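Local coordinates for protein adenylate kinase (Schistosoma mansoni, PDB 3UMF) that catalyses the reversible transfer of a phosphoryl group between adenine nucleotides, converting ATP and AMP into two molecules of ADP, at residues E144-R149 / E165-R170. Sequence-based numbering, arbitrary orientation.
Sequences EVMRKR and ETIVKR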
loop_
_atom_site.group_PDB
_atom_site.type_symbol
_atom_site.label_atom_id
_atom_site.label_comp_id
_atom_site.label_asym_id
_atom_site.label_seq_id
_atom_site.Cartn_x
_atom_site.Cartn_y
_atom_site.Cartn_z
ATOM N N GLU A 144 -17.304 11.225 -6.576
ATOM C CA GLU A 144 -17.872 12.502 -6.154
ATOM C C GLU A 144 -17.070 13.147 -5.020
ATOM O O GLU A 144 -16.829 14.357 -5.023
ATOM C CB GLU A 144 -19.327 12.312 -5.708
ATOM C CG GLU A 144 -20.210 11.561 -6.707
ATOM C CD GLU A 144 -20.266 10.059 -6.456
ATOM O OE1 GLU A 144 -21.189 9.605 -5.742
ATOM O OE2 GLU A 144 -19.397 9.326 -6.979
ATOM N N VAL A 145 -16.672 12.335 -4.045
ATOM C CA VAL A 145 -15.849 12.805 -2.931
ATOM C C VAL A 145 -14.464 13.246 -3.411
ATOM O O VAL A 145 -13.965 14.293 -3.001
ATOM C CB VAL A 145 -15.709 11.723 -1.839
ATOM C CG1 VAL A 145 -14.553 12.038 -0.904
ATOM C CG2 VAL A 145 -17.015 11.585 -1.059
ATOM N N MET A 146 -13.848 12.443 -4.273
ATOM C CA MET A 146 -12.557 12.795 -4.860
ATOM C C MET A 146 -12.610 14.140 -5.587
ATOM O O MET A 146 -11.726 14.980 -5.412
ATOM C CB MET A 146 -12.078 11.687 -5.806
ATOM C CG MET A 146 -10.781 11.984 -6.556
ATOM S SD MET A 146 -10.983 12.974 -8.057
ATOM C CE MET A 146 -11.988 11.899 -9.085
ATOM N N ARG A 147 -13.642 14.335 -6.405
ATOM C CA ARG A 147 -13.827 15.582 -7.153
ATOM C C ARG A 147 -13.963 16.797 -6.234
ATOM O O ARG A 147 -13.372 17.849 -6.486
ATOM C CB ARG A 147 -15.075 15.493 -8.048
ATOM C CG ARG A 147 -14.978 14.530 -9.231
ATOM C CD ARG A 147 -16.302 14.492 -9.991
ATOM N NE ARG A 147 -16.287 13.589 -11.141
ATOM C CZ ARG A 147 -16.089 13.979 -12.396
ATOM N NH1 ARG A 147 -15.884 15.260 -12.668
ATOM N NH2 ARG A 147 -16.095 13.089 -13.381
ATOM N N LYS A 148 -14.755 16.650 -5.175
ATOM C CA LYS A 148 -14.994 17.738 -4.232
ATOM C C LYS A 148 -13.716 18.046 -3.460
ATOM O O LYS A 148 -13.510 19.161 -2.979
ATOM C CB LYS A 148 -16.119 17.346 -3.267
ATOM C CG LYS A 148 -16.641 18.472 -2.391
ATOM C CD LYS A 148 -16.048 18.416 -0.991
ATOM N N ARG A 149 -12.851 17.044 -3.363
ATOM C CA ARG A 149 -11.624 17.154 -2.593
ATOM C C ARG A 149 -10.466 17.737 -3.415
ATOM O O ARG A 149 -9.742 18.609 -2.934
ATOM C CB ARG A 149 -11.258 15.772 -2.031
ATOM C CG ARG A 149 -10.406 15.787 -0.781
ATOM C CD ARG A 149 -10.425 14.433 -0.087
ATOM N NE ARG A 149 -11.374 14.392 1.026
ATOM C CZ ARG A 149 -11.661 13.295 1.721
ATOM N NH1 ARG A 149 -11.081 12.142 1.412
ATOM N NH2 ARG A 149 -12.531 13.348 2.719
ATOM N N GLU A 165 -9.506 16.157 -15.634
ATOM C CA GLU A 165 -9.990 14.940 -16.280
ATOM C C GLU A 165 -8.953 13.818 -16.221
ATOM O O GLU A 165 -9.314 12.644 -16.121
ATOM C CB GLU A 165 -10.420 15.212 -17.727
ATOM C CG GLU A 165 -11.037 14.014 -18.457
ATOM C CD GLU A 165 -12.448 13.666 -17.985
ATOM O OE1 GLU A 165 -12.933 14.266 -17.000
ATOM O OE2 GLU A 165 -13.082 12.785 -18.608
ATOM N N THR A 166 -7.672 14.176 -16.276
ATOM C CA THR A 166 -6.606 13.187 -16.127
ATOM C C THR A 166 -6.698 12.495 -14.767
ATOM O O THR A 166 -6.552 11.276 -14.665
ATOM C CB THR A 166 -5.210 13.822 -16.292
ATOM O OG1 THR A 166 -5.069 14.324 -17.625
ATOM C CG2 THR A 166 -4.115 12.791 -16.027
ATOM N N ILE A 167 -6.957 13.281 -13.727
ATOM C CA ILE A 167 -7.108 12.752 -12.374
ATOM C C ILE A 167 -8.379 11.906 -12.236
ATOM O O ILE A 167 -8.385 10.883 -11.544
ATOM C CB ILE A 167 -7.112 13.893 -11.331
ATOM C CG1 ILE A 167 -5.734 14.564 -11.285
ATOM C CG2 ILE A 167 -7.502 13.376 -9.955
ATOM C CD1 ILE A 167 -5.635 15.678 -10.266
ATOM N N VAL A 168 -9.455 12.330 -12.893
ATOM C CA VAL A 168 -10.677 11.532 -12.920
ATOM C C VAL A 168 -10.405 10.160 -13.540
ATOM O O VAL A 168 -10.793 9.137 -12.980
ATOM C CB VAL A 168 -11.819 12.246 -13.679
ATOM C CG1 VAL A 168 -12.969 11.287 -13.938
ATOM C CG2 VAL A 168 -12.300 13.459 -12.889
ATOM N N LYS A 169 -9.720 10.147 -14.681
ATOM C CA LYS A 169 -9.340 8.899 -15.344
ATOM C C LYS A 169 -8.386 8.057 -14.499
ATOM O O LYS A 169 -8.455 6.828 -14.507
ATOM C CB LYS A 169 -8.697 9.180 -16.705
ATOM C CG LYS A 169 -9.623 9.833 -17.713
ATOM C CD LYS A 169 -10.954 9.108 -17.794
ATOM C CE LYS A 169 -11.781 9.640 -18.953
ATOM N NZ LYS A 169 -13.227 9.681 -18.616
ATOM N N ARG A 170 -7.486 8.717 -13.779
ATOM C CA ARG A 170 -6.561 8.000 -12.905
ATOM C C ARG A 170 -7.325 7.337 -11.761
ATOM O O ARG A 170 -6.999 6.223 -11.347
ATOM C CB ARG A 170 -5.482 8.937 -12.362
ATOM C CG ARG A 170 -4.397 8.232 -11.559
ATOM C CD ARG A 170 -3.370 9.225 -11.038
ATOM N NE ARG A 170 -2.697 9.927 -12.128
ATOM C CZ ARG A 170 -1.891 10.969 -11.960
ATOM N NH1 ARG A 170 -1.655 11.435 -10.743
ATOM N NH2 ARG A 170 -1.325 11.546 -13.009
#
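Met146 lays its thioether against Ile167 and Val168, SD 4.0 Å from CG2 of Ile167 and CE 4.1 Å from CG2 of Val168. Its CG lies anti to the backbone N (chi1 176°), and bends at the next two torsions curl the methyl end onto Val168, whose side chain it meets at about a right angle. A long, flexible and apolar residue suits this place, because the axes of the short segments stay 10.9 Å apart; no hydrogen bond joins them. Met146, which is buried, also touches Phe171 of helix 161-177. In this Rossmann-like adenylate kinase core, helix 143-150 follows the sheet strand 135-140, and segments 144-149 and 165-170 run roughly antiparallel, their axes 149° apart. The connection from one helix to the other probably corresponds to the short lid of this family, and residues 154-159 within it are not modelled. Arg147, partly exposed, reaches across with a chain extended from CG to NE, and CG2 of Val168 sits 3.7 Å above one face of its guanidinium, offset toward the rim, while CG1 approaches NH2. The branched valine thus offers one methyl to the methionine and the arginine alike, whereas the charge of Arg147 is answered on its own helix by a salt bridge to Glu143. Glu165, with OE1 4.9 Å from Arg147 NH2, adds at most a long-range attraction; its OE2 takes a salt bridge from Lys169 NZ, one turn on, from above the carboxylate plane.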